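Local atomic coordinates of cell shape-determining protein MreC (Listeria monocytogenes, PDB entry 2J5U), a protein that probably takes part in forming and maintaining bacterial cell shape, and assembles as a homooligomer of 24 subunits arranged as 12 dimers. Residues 71-76 / 88-93; 101-106 / 220-225; 137-142 / 172-177; 192-197 / 206-211. One frame throughout, in Å; residues are numbered along the deposited sequence.

Interaction 1. Residues 71-76 / 88-93; sequences LNASVI and EIDKGS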
loop_
_atom_site.group_PDB
_atom_site.type_symbol
_atom_site.label_atom_id
_atom_site.label_comp_id
_atom_site.label_asym_id
_atom_site.label_seq_id
_atom_site.Cartn_x
_atom_site.Cartn_y
_atom_site.Cartn_z
ATOM N N LEU A 71 44.752 27.482 -52.407
ATOM C CA LEU A 71 46.091 27.484 -52.993
ATOM C C LEU A 71 46.289 28.861 -53.607
ATOM O O LEU A 71 45.454 29.329 -54.383
ATOM C CB LEU A 71 46.239 26.428 -54.083
ATOM C CG LEU A 71 47.679 25.947 -54.306
ATOM C CD1 LEU A 71 47.747 25.135 -55.585
ATOM C CD2 LEU A 71 48.630 27.122 -54.398
ATOM N N ASN A 72 47.388 29.515 -53.253
ATOM C CA ASN A 72 47.660 30.838 -53.782
ATOM C C ASN A 72 48.293 30.769 -55.148
ATOM O O ASN A 72 49.050 29.845 -55.438
ATOM C CB ASN A 72 48.560 31.597 -52.823
ATOM C CG ASN A 72 47.809 32.087 -51.613
ATOM O OD1 ASN A 72 48.402 32.533 -50.636
ATOM N ND2 ASN A 72 46.485 32.019 -51.676
ATOM N N ALA A 73 47.970 31.740 -55.996
ATOM C CA ALA A 73 48.534 31.774 -57.336
ATOM C C ALA A 73 48.539 33.172 -57.940
ATOM O O ALA A 73 47.860 34.081 -57.464
ATOM C CB ALA A 73 47.781 30.814 -58.246
ATOM N N SER A 74 49.312 33.340 -59.002
ATOM C CA SER A 74 49.385 34.633 -59.652
ATOM C C SER A 74 49.016 34.526 -61.119
ATOM O O SER A 74 49.268 33.515 -61.770
ATOM C CB SER A 74 50.801 35.206 -59.531
ATOM O OG SER A 74 51.190 35.319 -58.174
ATOM N N VAL A 75 48.406 35.578 -61.629
ATOM C CA VAL A 75 48.051 35.630 -63.027
ATOM C C VAL A 75 49.377 35.805 -63.756
ATOM O O VAL A 75 50.119 36.731 -63.444
ATOM C CB VAL A 75 47.188 36.856 -63.321
ATOM C CG1 VAL A 75 46.873 36.914 -64.783
ATOM C CG2 VAL A 75 45.921 36.800 -62.524
ATOM N N ILE A 76 49.700 34.925 -64.700
ATOM C CA ILE A 76 50.946 35.086 -65.445
ATOM C C ILE A 76 50.743 35.518 -66.901
ATOM O O ILE A 76 51.710 35.746 -67.612
ATOM C CB ILE A 76 51.792 33.808 -65.439
ATOM C CG1 ILE A 76 51.056 32.686 -66.157
ATOM C CG2 ILE A 76 52.088 33.406 -64.023
ATOM C CD1 ILE A 76 51.843 31.408 -66.214
ATOM N N GLU A 88 45.442 33.372 -67.082
ATOM C CA GLU A 88 46.270 32.195 -66.856
ATOM C C GLU A 88 47.039 32.298 -65.535
ATOM O O GLU A 88 47.613 33.342 -65.229
ATOM C CB GLU A 88 47.238 32.040 -68.003
ATOM C CG GLU A 88 47.713 30.645 -68.178
ATOM C CD GLU A 88 47.575 30.183 -69.618
ATOM O OE1 GLU A 88 48.218 29.160 -69.985
ATOM O OE2 GLU A 88 46.816 30.844 -70.374
ATOM N N ILE A 89 47.048 31.227 -64.746
ATOM C CA ILE A 89 47.745 31.270 -63.469
ATOM C C ILE A 89 48.955 30.350 -63.426
ATOM O O ILE A 89 49.045 29.395 -64.199
ATOM C CB ILE A 89 46.793 30.942 -62.296
ATOM C CG1 ILE A 89 46.168 29.558 -62.489
ATOM C CG2 ILE A 89 45.725 32.029 -62.187
ATOM C CD1 ILE A 89 45.243 29.156 -61.371
ATOM N N ASP A 90 49.877 30.647 -62.511
ATOM C CA ASP A 90 51.120 29.895 -62.367
ATOM C C ASP A 90 51.055 28.600 -61.559
ATOM O O ASP A 90 52.085 28.085 -61.105
ATOM C CB ASP A 90 52.219 30.805 -61.793
ATOM C CG ASP A 90 51.904 31.308 -60.387
ATOM O OD1 ASP A 90 52.711 32.095 -59.851
ATOM O OD2 ASP A 90 50.860 30.923 -59.815
ATOM N N LYS A 91 49.856 28.069 -61.366
ATOM C CA LYS A 91 49.725 26.812 -60.648
ATOM C C LYS A 91 48.935 25.870 -61.534
ATOM O O LYS A 91 48.057 26.304 -62.278
ATOM C CB LYS A 91 49.022 27.016 -59.303
ATOM C CG LYS A 91 49.867 27.767 -58.276
ATOM C CD LYS A 91 50.987 26.896 -57.719
ATOM C CE LYS A 91 52.323 27.638 -57.702
ATOM N NZ LYS A 91 52.188 29.034 -57.216
ATOM N N GLY A 92 49.261 24.585 -61.468
ATOM C CA GLY A 92 48.569 23.616 -62.290
ATOM C C GLY A 92 48.370 22.244 -61.681
ATOM O O GLY A 92 48.333 22.068 -60.474
ATOM N N SER A 93 48.224 21.270 -62.562
ATOM C CA SER A 93 48.011 19.884 -62.199
ATOM C C SER A 93 48.918 19.386 -61.091
ATOM O O SER A 93 48.450 18.832 -60.106
ATOM C CB SER A 93 48.201 19.008 -63.431
ATOM O OG SER A 93 48.131 17.640 -63.092
#
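V75 and I89 face each other as an antiparallel non-hydrogen-bonded pair, their CA atoms 4.4 Å apart, with the two chain directions 138° from one another. This is the beta hairpin of strands 68-77 and 86-89, part of the first six-stranded barrel of MreC. Beyond the pair, the I76 N to E88 O bond is short at 2.7 Å.

Past I89 the second strand ends, and D90 takes over the pairing with both its backbone and its side chain. D90 N donates to S74 O, while D90 OD2 accepts from S74 N at 3.0 Å, an almost straight bond of 172° that reaches the carboxylate from above its plane. D90 CG sits between the backbone N and the carbonyl carbon (chi1 63°), which folds the carboxylate back over S74. One residue therefore holds both main-chain polar groups of S74, and D90 CB lies against I76 CG2.

K91 covers the neighbouring part of the first strand with its aliphatic carbons. Its CG rests on A73 CB at 3.7 Å, and the chain crosses L71 roughly at right angles. Bends at three successive torsions then return the amine toward D90, leaving K91 NZ 3.5 Å from D90 OD2 in a weak salt bridge.

Interaction 2. Residues 101-106 / 220-225; sequences MAVTTP and NHVTVL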
loop_
_atom_site.group_PDB
_atom_site.type_symbol
_atom_site.label_atom_id
_atom_site.label_comp_id
_atom_site.label_asym_id
_atom_site.label_seq_id
_atom_site.Cartn_x
_atom_site.Cartn_y
_atom_site.Cartn_z
ATOM N N MET A 101 37.520 24.009 -60.291
ATOM C CA MET A 101 37.799 24.547 -58.967
ATOM C C MET A 101 37.497 26.054 -59.011
ATOM O O MET A 101 37.706 26.717 -60.031
ATOM C CB MET A 101 39.268 24.320 -58.585
ATOM C CG MET A 101 39.552 23.006 -57.881
ATOM S SD MET A 101 41.271 22.707 -57.542
ATOM C CE MET A 101 41.233 21.051 -57.103
ATOM N N ALA A 102 36.992 26.595 -57.912
ATOM C CA ALA A 102 36.674 28.017 -57.856
ATOM C C ALA A 102 37.944 28.840 -57.678
ATOM O O ALA A 102 38.897 28.398 -57.036
ATOM C CB ALA A 102 35.728 28.281 -56.710
ATOM N N VAL A 103 37.969 30.031 -58.262
ATOM C CA VAL A 103 39.126 30.897 -58.123
ATOM C C VAL A 103 38.610 32.199 -57.563
ATOM O O VAL A 103 37.647 32.768 -58.084
ATOM C CB VAL A 103 39.815 31.178 -59.459
ATOM C CG1 VAL A 103 41.014 32.078 -59.223
ATOM C CG2 VAL A 103 40.252 29.873 -60.118
ATOM N N THR A 104 39.261 32.671 -56.503
ATOM C CA THR A 104 38.839 33.898 -55.831
ATOM C C THR A 104 39.963 34.845 -55.440
ATOM O O THR A 104 41.146 34.556 -55.622
ATOM C CB THR A 104 38.108 33.571 -54.521
ATOM O OG1 THR A 104 38.995 32.837 -53.671
ATOM C CG2 THR A 104 36.872 32.742 -54.778
ATOM N N THR A 105 39.547 35.976 -54.883
ATOM C CA THR A 105 40.438 37.007 -54.369
ATOM C C THR A 105 39.752 37.399 -53.065
ATOM O O THR A 105 38.614 36.997 -52.812
ATOM C CB THR A 105 40.500 38.271 -55.264
ATOM O OG1 THR A 105 39.237 38.945 -55.237
ATOM C CG2 THR A 105 40.852 37.907 -56.682
ATOM N N PRO A 106 40.435 38.180 -52.219
ATOM C CA PRO A 106 39.854 38.611 -50.944
ATOM C C PRO A 106 38.455 39.235 -51.050
ATOM O O PRO A 106 37.570 38.926 -50.253
ATOM C CB PRO A 106 40.892 39.594 -50.431
ATOM C CG PRO A 106 42.177 38.938 -50.886
ATOM C CD PRO A 106 41.860 38.554 -52.307
ATOM N N ASN A 220 45.933 39.982 -60.244
ATOM C CA ASN A 220 47.309 39.590 -60.057
ATOM C C ASN A 220 47.350 38.406 -59.115
ATOM O O ASN A 220 47.554 37.273 -59.543
ATOM C CB ASN A 220 48.134 40.719 -59.475
ATOM C CG ASN A 220 49.592 40.329 -59.307
ATOM O OD1 ASN A 220 50.328 40.950 -58.540
ATOM N ND2 ASN A 220 50.019 39.291 -60.033
ATOM N N HIS A 221 47.161 38.668 -57.826
ATOM C CA HIS A 221 47.161 37.594 -56.841
ATOM C C HIS A 221 45.780 36.976 -56.748
ATOM O O HIS A 221 44.764 37.677 -56.690
ATOM C CB HIS A 221 47.640 38.113 -55.501
ATOM C CG HIS A 221 49.090 38.469 -55.512
ATOM N ND1 HIS A 221 50.063 37.580 -55.921
ATOM C CD2 HIS A 221 49.731 39.626 -55.228
ATOM C CE1 HIS A 221 51.241 38.176 -55.891
ATOM N NE2 HIS A 221 51.068 39.417 -55.474
ATOM N N VAL A 222 45.757 35.651 -56.719
ATOM C CA VAL A 222 44.511 34.916 -56.743
ATOM C C VAL A 222 44.550 33.614 -55.939
ATOM O O VAL A 222 45.628 33.086 -55.645
ATOM C CB VAL A 222 44.198 34.637 -58.228
ATOM C CG1 VAL A 222 43.841 33.191 -58.456
ATOM C CG2 VAL A 222 43.132 35.567 -58.692
ATOM N N THR A 223 43.381 33.081 -55.593
ATOM C CA THR A 223 43.328 31.835 -54.818
ATOM C C THR A 223 42.397 30.744 -55.365
ATOM O O THR A 223 41.196 30.961 -55.566
ATOM C CB THR A 223 42.935 32.117 -53.356
ATOM O OG1 THR A 223 43.826 33.094 -52.819
ATOM C CG2 THR A 223 43.049 30.860 -52.517
ATOM N N VAL A 224 42.964 29.564 -55.590
ATOM C CA VAL A 224 42.199 28.434 -56.107
ATOM C C VAL A 224 41.714 27.569 -54.937
ATOM O O VAL A 224 42.508 27.113 -54.122
ATOM C CB VAL A 224 43.061 27.570 -57.062
ATOM C CG1 VAL A 224 42.240 26.433 -57.630
ATOM C CG2 VAL A 224 43.594 28.413 -58.182
ATOM N N LEU A 225 40.405 27.350 -54.868
ATOM C CA LEU A 225 39.799 26.557 -53.802
ATOM C C LEU A 225 39.448 25.117 -54.164
ATOM O O LEU A 225 38.688 24.872 -55.088
ATOM C CB LEU A 225 38.517 27.239 -53.309
ATOM C CG LEU A 225 38.588 28.749 -53.090
ATOM C CD1 LEU A 225 37.255 29.253 -52.571
ATOM C CD2 LEU A 225 39.717 29.072 -52.124
#
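The flat groups that join T104 to T223 are their peptide units, which exchange two hydrogen bonds: T104 N to T223 O and T223 N to T104 O, both 2.7 Å. The H221 imidazole, the aromatic ring of this pair of strands, instead turns its end away from 101-106. One of its faces has N220 OD1 3.5 Å above the ring plane, displaced toward the rim, and its ND1 makes a weak hydrogen bond to S74 on strand 68-77.

Further along, L225 N donates to A102 O at 2.8 Å, nearly straight at 172°. Between these bonds lies the non-hydrogen-bonded pair V103 and V224, with CA atoms 4.4 Å apart. Their side chains share a sheet face, where V103 CG2 meets V224 CG2 at 4.1 Å. V224 puts CG1 anti to its backbone N (chi1 -178°), and this branch touches M101 CB at 3.8 Å and then the M101 sulfur as the extended methionine passes across it.

T104, T223 and L225 occupy the other face. T104 OG1 adds a weak bond to T223 O, so that carbonyl receives two donors from one residue. L225 crosses the T104 side chain about perpendicularly, and both also touch I189.

Strands 102-105 and 221-227 are separated by more than 110 residues. Their antiparallel pairing brings the last strand of the chain back into the first six-stranded beta barrel.

Interaction 3. Residues 137-142 / 172-177; sequences AKVQGK and KGQKVV
K138 lies alongside V177, the two side chains pointing the same way, with K138 CE 3.9 Å from V177 CG2. The K138 chain is straight as far as CD and then bends (chi3 64°). The bend lays CE against V177, and NZ goes on to a salt bridge with D47 of the second subunit.

Q140 meets V177 from another direction, at about a right angle: Q140 NE2 stands 3.9 Å from V177 CG1, while Q140 OE1 approaches K175 CB. The same NE2 hydrogen-bonds to the S43 carbonyl of the second subunit, and K175 forms a salt bridge with E42 there. K138, Q140, K175 and V177 thus make a patch at which the strand pair receives helix 31-58 of the second subunit.

The opposite face is apolar. A137 CB touches V176 CG1 at 3.8 Å, and V139 CG2 meets V176 CG2 at 4.2 Å. L161, L164, I191 and I194 pack around these residues in the same chain.

The backbones supply the register. K138 N to V177 O (2.7 Å) and V177 N to K138 O (2.8 Å) make a reciprocal pair, and Q140 N to K175 O (2.9 Å) extends the pairing past the end of strand 135-139.

Strands 135-139 and 175-178 are the first and last in sheet order, so their antiparallel pairing closes the second six-stranded barrel, with the 1-2-3-6-5-4 order found in trypsin-like barrels.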
loop_
_atom_site.group_PDB
_atom_site.type_symbol
_atom_site.label_atom_id
_atom_site.label_comp_id
_atom_site.label_asym_id
_atom_site.label_seq_id
_atom_site.Cartn_x
_atom_site.Cartn_y
_atom_site.Cartn_z
ATOM N N ALA A 137 24.091 29.997 -57.028
ATOM C CA ALA A 137 24.201 30.990 -55.978
ATOM C C ALA A 137 23.014 31.089 -55.044
ATOM O O ALA A 137 21.910 30.645 -55.350
ATOM C CB ALA A 137 24.468 32.370 -56.603
ATOM N N LYS A 138 23.278 31.720 -53.906
ATOM C CA LYS A 138 22.293 31.945 -52.870
ATOM C C LYS A 138 22.275 33.432 -52.492
ATOM O O LYS A 138 23.330 34.073 -52.386
ATOM C CB LYS A 138 22.640 31.109 -51.637
ATOM C CG LYS A 138 21.582 31.151 -50.556
ATOM C CD LYS A 138 21.973 30.291 -49.378
ATOM C CE LYS A 138 23.217 30.833 -48.716
ATOM N NZ LYS A 138 23.601 30.009 -47.548
ATOM N N VAL A 139 21.073 33.979 -52.322
ATOM C CA VAL A 139 20.910 35.371 -51.913
ATOM C C VAL A 139 20.593 35.332 -50.418
ATOM O O VAL A 139 19.550 34.796 -50.017
ATOM C CB VAL A 139 19.717 36.040 -52.607
ATOM C CG1 VAL A 139 19.627 37.484 -52.165
ATOM C CG2 VAL A 139 19.841 35.928 -54.103
ATOM N N GLN A 140 21.481 35.888 -49.597
ATOM C CA GLN A 140 21.260 35.885 -48.158
ATOM C C GLN A 140 20.138 36.831 -47.763
ATOM O O GLN A 140 20.063 37.960 -48.241
ATOM C CB GLN A 140 22.529 36.283 -47.422
ATOM C CG GLN A 140 23.720 35.440 -47.763
ATOM C CD GLN A 140 24.921 35.808 -46.935
ATOM O OE1 GLN A 140 25.103 36.971 -46.574
ATOM N NE2 GLN A 140 25.759 34.828 -46.637
ATOM N N GLY A 141 19.262 36.357 -46.888
ATOM C CA GLY A 141 18.155 37.174 -46.428
ATOM C C GLY A 141 17.543 36.513 -45.214
ATOM O O GLY A 141 17.995 35.439 -44.803
ATOM N N LYS A 142 16.533 37.144 -44.619
ATOM C CA LYS A 142 15.885 36.543 -43.458
ATOM C C LYS A 142 15.489 35.147 -43.912
ATOM O O LYS A 142 15.391 34.211 -43.126
ATOM C CB LYS A 142 14.657 37.359 -43.044
ATOM C CG LYS A 142 15.003 38.641 -42.295
ATOM C CD LYS A 142 13.759 39.421 -41.893
ATOM C CE LYS A 142 14.123 40.657 -41.074
ATOM N NZ LYS A 142 12.923 41.419 -40.610
ATOM N N LYS A 172 17.809 45.961 -52.768
ATOM C CA LYS A 172 19.146 46.326 -53.206
ATOM C C LYS A 172 20.117 46.304 -52.029
ATOM O O LYS A 172 19.894 46.985 -51.032
ATOM C CB LYS A 172 19.128 47.724 -53.826
ATOM C CG LYS A 172 20.509 48.332 -53.993
ATOM C CD LYS A 172 20.440 49.728 -54.575
ATOM C CE LYS A 172 21.830 50.316 -54.700
ATOM N NZ LYS A 172 21.778 51.700 -55.226
ATOM N N GLY A 173 21.189 45.520 -52.143
ATOM C CA GLY A 173 22.167 45.454 -51.070
ATOM C C GLY A 173 22.344 44.076 -50.458
ATOM O O GLY A 173 23.287 43.834 -49.686
ATOM N N GLN A 174 21.431 43.167 -50.785
ATOM C CA GLN A 174 21.525 41.812 -50.260
ATOM C C GLN A 174 22.754 41.148 -50.862
ATOM O O GLN A 174 23.078 41.351 -52.041
ATOM C CB GLN A 174 20.276 40.997 -50.606
ATOM C CG GLN A 174 18.980 41.570 -50.065
ATOM C CD GLN A 174 17.819 40.608 -50.210
ATOM O OE1 GLN A 174 17.757 39.589 -49.520
ATOM N NE2 GLN A 174 16.897 40.920 -51.117
ATOM N N LYS A 175 23.442 40.361 -50.047
ATOM C CA LYS A 175 24.636 39.681 -50.505
ATOM C C LYS A 175 24.310 38.376 -51.205
ATOM O O LYS A 175 23.346 37.687 -50.862
ATOM C CB LYS A 175 25.568 39.456 -49.325
ATOM C CG LYS A 175 25.724 40.737 -48.555
ATOM C CD LYS A 175 27.015 40.839 -47.796
ATOM C CE LYS A 175 27.030 42.155 -47.039
ATOM N NZ LYS A 175 28.315 42.363 -46.342
ATOM N N VAL A 176 25.110 38.068 -52.219
ATOM C CA VAL A 176 24.952 36.851 -52.998
ATOM C C VAL A 176 26.214 36.022 -52.816
ATOM O O VAL A 176 27.328 36.530 -52.922
ATOM C CB VAL A 176 24.738 37.176 -54.498
ATOM C CG1 VAL A 176 24.687 35.897 -55.310
ATOM C CG2 VAL A 176 23.448 37.948 -54.673
ATOM N N VAL A 177 26.036 34.741 -52.519
ATOM C CA VAL A 177 27.174 33.856 -52.307
ATOM C C VAL A 177 26.986 32.550 -53.058
ATOM O O VAL A 177 25.918 32.286 -53.589
ATOM C CB VAL A 177 27.368 33.545 -50.799
ATOM C CG1 VAL A 177 27.580 34.825 -50.034
ATOM C CG2 VAL A 177 26.160 32.808 -50.255
#

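Interaction 4. Residues 192-197 / 206-211; sequences GTIEKV and QTAFIK
G192 and I210 form part of the close-packed end of this contact. G192 CA lies 3.2 Å from K211 O, and I210 CG2 tucks against the G192-T193 peptide, 3.3 Å from T193 N; that methyl is anti to the I210 backbone N, which turns it toward the first strand. The buried face continues through I194 CG2 and A208 CB at 4.2 Å, with L161 and F170 adding to it. T193 and K211 bond reciprocally through their backbones.

In the middle of this hairpin of the second barrel the register slips by one residue. E195 and K196 both oppose F209, a classic beta bulge: F209 O takes E195 N at 2.8 Å and K196 N more weakly at 3.3 Å, while F209 N returns a bond to K196 O.

The face of T193, K196, F209 and K211 is the more solvent-exposed one. K196 runs beside F209 and bends at chi3 (74°), setting NZ 4.3 Å from the ring centroid and only 8° off its normal, a cation-pi contact over one face; K196 CE adds a CH-pi contact to the same face. Near the bulge, E195 OE1 and K211 NZ would carry opposite charges but remain 5.7 Å apart, and E195 OE2 makes a long, weak ion pair with K172 NZ.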
loop_
_atom_site.group_PDB
_atom_site.type_symbol
_atom_site.label_atom_id
_atom_site.label_comp_id
_atom_site.label_asym_id
_atom_site.label_seq_id
_atom_site.Cartn_x
_atom_site.Cartn_y
_atom_site.Cartn_z
ATOM N N GLY A 192 28.719 38.977 -54.961
ATOM C CA GLY A 192 28.430 40.384 -55.165
ATOM C C GLY A 192 27.195 40.883 -54.444
ATOM O O GLY A 192 26.721 40.262 -53.497
ATOM N N THR A 193 26.651 41.998 -54.921
ATOM C CA THR A 193 25.490 42.619 -54.300
ATOM C C THR A 193 24.321 42.831 -55.240
ATOM O O THR A 193 24.518 43.216 -56.390
ATOM C CB THR A 193 25.891 43.978 -53.734
ATOM O OG1 THR A 193 26.768 43.781 -52.620
ATOM C CG2 THR A 193 24.673 44.769 -53.307
ATOM N N ILE A 194 23.101 42.581 -54.765
ATOM C CA ILE A 194 21.947 42.817 -55.626
ATOM C C ILE A 194 21.945 44.312 -55.851
ATOM O O ILE A 194 22.135 45.096 -54.922
ATOM C CB ILE A 194 20.609 42.423 -54.983
ATOM C CG1 ILE A 194 20.513 40.906 -54.856
ATOM C CG2 ILE A 194 19.463 42.935 -55.838
ATOM C CD1 ILE A 194 19.191 40.422 -54.305
ATOM N N GLU A 195 21.734 44.711 -57.089
ATOM C CA GLU A 195 21.752 46.116 -57.413
ATOM C C GLU A 195 20.418 46.506 -58.000
ATOM O O GLU A 195 19.892 47.573 -57.710
ATOM C CB GLU A 195 22.861 46.365 -58.428
ATOM C CG GLU A 195 23.070 47.803 -58.817
ATOM C CD GLU A 195 23.579 48.630 -57.666
ATOM O OE1 GLU A 195 24.490 48.153 -56.947
ATOM O OE2 GLU A 195 23.071 49.758 -57.486
ATOM N N LYS A 196 19.870 45.614 -58.814
ATOM C CA LYS A 196 18.610 45.854 -59.502
ATOM C C LYS A 196 17.811 44.548 -59.487
ATOM O O LYS A 196 18.392 43.463 -59.464
ATOM C CB LYS A 196 18.933 46.269 -60.946
ATOM C CG LYS A 196 17.911 47.127 -61.661
ATOM C CD LYS A 196 18.367 47.498 -63.092
ATOM C CE LYS A 196 18.279 46.319 -64.071
ATOM N NZ LYS A 196 18.694 46.648 -65.480
ATOM N N VAL A 197 16.486 44.650 -59.490
ATOM C CA VAL A 197 15.631 43.462 -59.496
ATOM C C VAL A 197 14.472 43.641 -60.470
ATOM O O VAL A 197 13.946 44.739 -60.618
ATOM C CB VAL A 197 15.019 43.177 -58.109
ATOM C CG1 VAL A 197 14.113 41.966 -58.195
ATOM C CG2 VAL A 197 16.110 42.951 -57.080
ATOM N N GLN A 206 12.045 35.658 -60.891
ATOM C CA GLN A 206 12.618 36.993 -60.862
ATOM C C GLN A 206 14.071 36.920 -61.299
ATOM O O GLN A 206 14.657 35.845 -61.366
ATOM C CB GLN A 206 12.552 37.596 -59.460
ATOM C CG GLN A 206 11.183 38.056 -59.033
ATOM C CD GLN A 206 11.198 38.646 -57.641
ATOM O OE1 GLN A 206 11.618 39.781 -57.435
ATOM N NE2 GLN A 206 10.758 37.864 -56.668
ATOM N N THR A 207 14.647 38.072 -61.604
ATOM C CA THR A 207 16.031 38.129 -62.021
ATOM C C THR A 207 16.646 39.314 -61.325
ATOM O O THR A 207 16.097 40.408 -61.359
ATOM C CB THR A 207 16.150 38.332 -63.537
ATOM O OG1 THR A 207 15.440 37.288 -64.213
ATOM C CG2 THR A 207 17.613 38.304 -63.966
ATOM N N ALA A 208 17.773 39.094 -60.667
ATOM C CA ALA A 208 18.452 40.180 -59.993
ATOM C C ALA A 208 19.729 40.470 -60.768
ATOM O O ALA A 208 20.307 39.581 -61.396
ATOM C CB ALA A 208 18.783 39.795 -58.563
ATOM N N PHE A 209 20.150 41.724 -60.752
ATOM C CA PHE A 209 21.374 42.102 -61.427
ATOM C C PHE A 209 22.333 42.391 -60.301
ATOM O O PHE A 209 22.003 43.094 -59.342
ATOM C CB PHE A 209 21.122 43.289 -62.343
ATOM C CG PHE A 209 20.201 42.956 -63.467
ATOM C CD1 PHE A 209 18.825 42.934 -63.271
ATOM C CD2 PHE A 209 20.707 42.549 -64.696
ATOM C CE1 PHE A 209 17.965 42.505 -64.287
ATOM C CE2 PHE A 209 19.858 42.117 -65.722
ATOM C CZ PHE A 209 18.488 42.094 -65.516
ATOM N N ILE A 210 23.522 41.819 -60.411
ATOM C CA ILE A 210 24.485 41.927 -59.345
ATOM C C ILE A 210 25.807 42.588 -59.655
ATOM O O ILE A 210 26.379 42.411 -60.728
ATOM C CB ILE A 210 24.705 40.515 -58.776
ATOM C CG1 ILE A 210 23.360 40.016 -58.228
ATOM C CG2 ILE A 210 25.796 40.513 -57.707
ATOM C CD1 ILE A 210 23.322 38.551 -57.895
ATOM N N LYS A 211 26.280 43.361 -58.683
ATOM C CA LYS A 211 27.547 44.061 -58.791
ATOM C C LYS A 211 28.628 43.178 -58.183
ATOM O O LYS A 211 28.697 43.025 -56.965
ATOM C CB LYS A 211 27.478 45.377 -58.024
ATOM C CG LYS A 211 28.793 46.123 -57.975
ATOM C CD LYS A 211 28.707 47.286 -57.006
ATOM C CE LYS A 211 30.058 47.982 -56.873
ATOM N NZ LYS A 211 30.025 49.067 -55.844
#

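In the fold
Interactions 1 and 2 belong to one barrel, with centres 9 Å apart; strands 68-77 and 221-227 are neighbours there, joined by backbone bonds such as A73 N to V222 O. Interactions 3 and 4 are likewise 9 Å apart in the other barrel, where the residues leading into 175-178 bond to strand 190-199 through G173, Q174 and I194. Contacts in different barrels have centres 21 to 30 Å apart and do not touch. Interaction 2 is buried and mostly backbone and apolar; interaction 1, at the surface, adds a carboxylate, that of D90, to its backbone bonds. Interactions 3 and 4 are partly buried, but the polar face of interaction 3 meets another subunit, whereas no other chain of the assembly touches interaction 4.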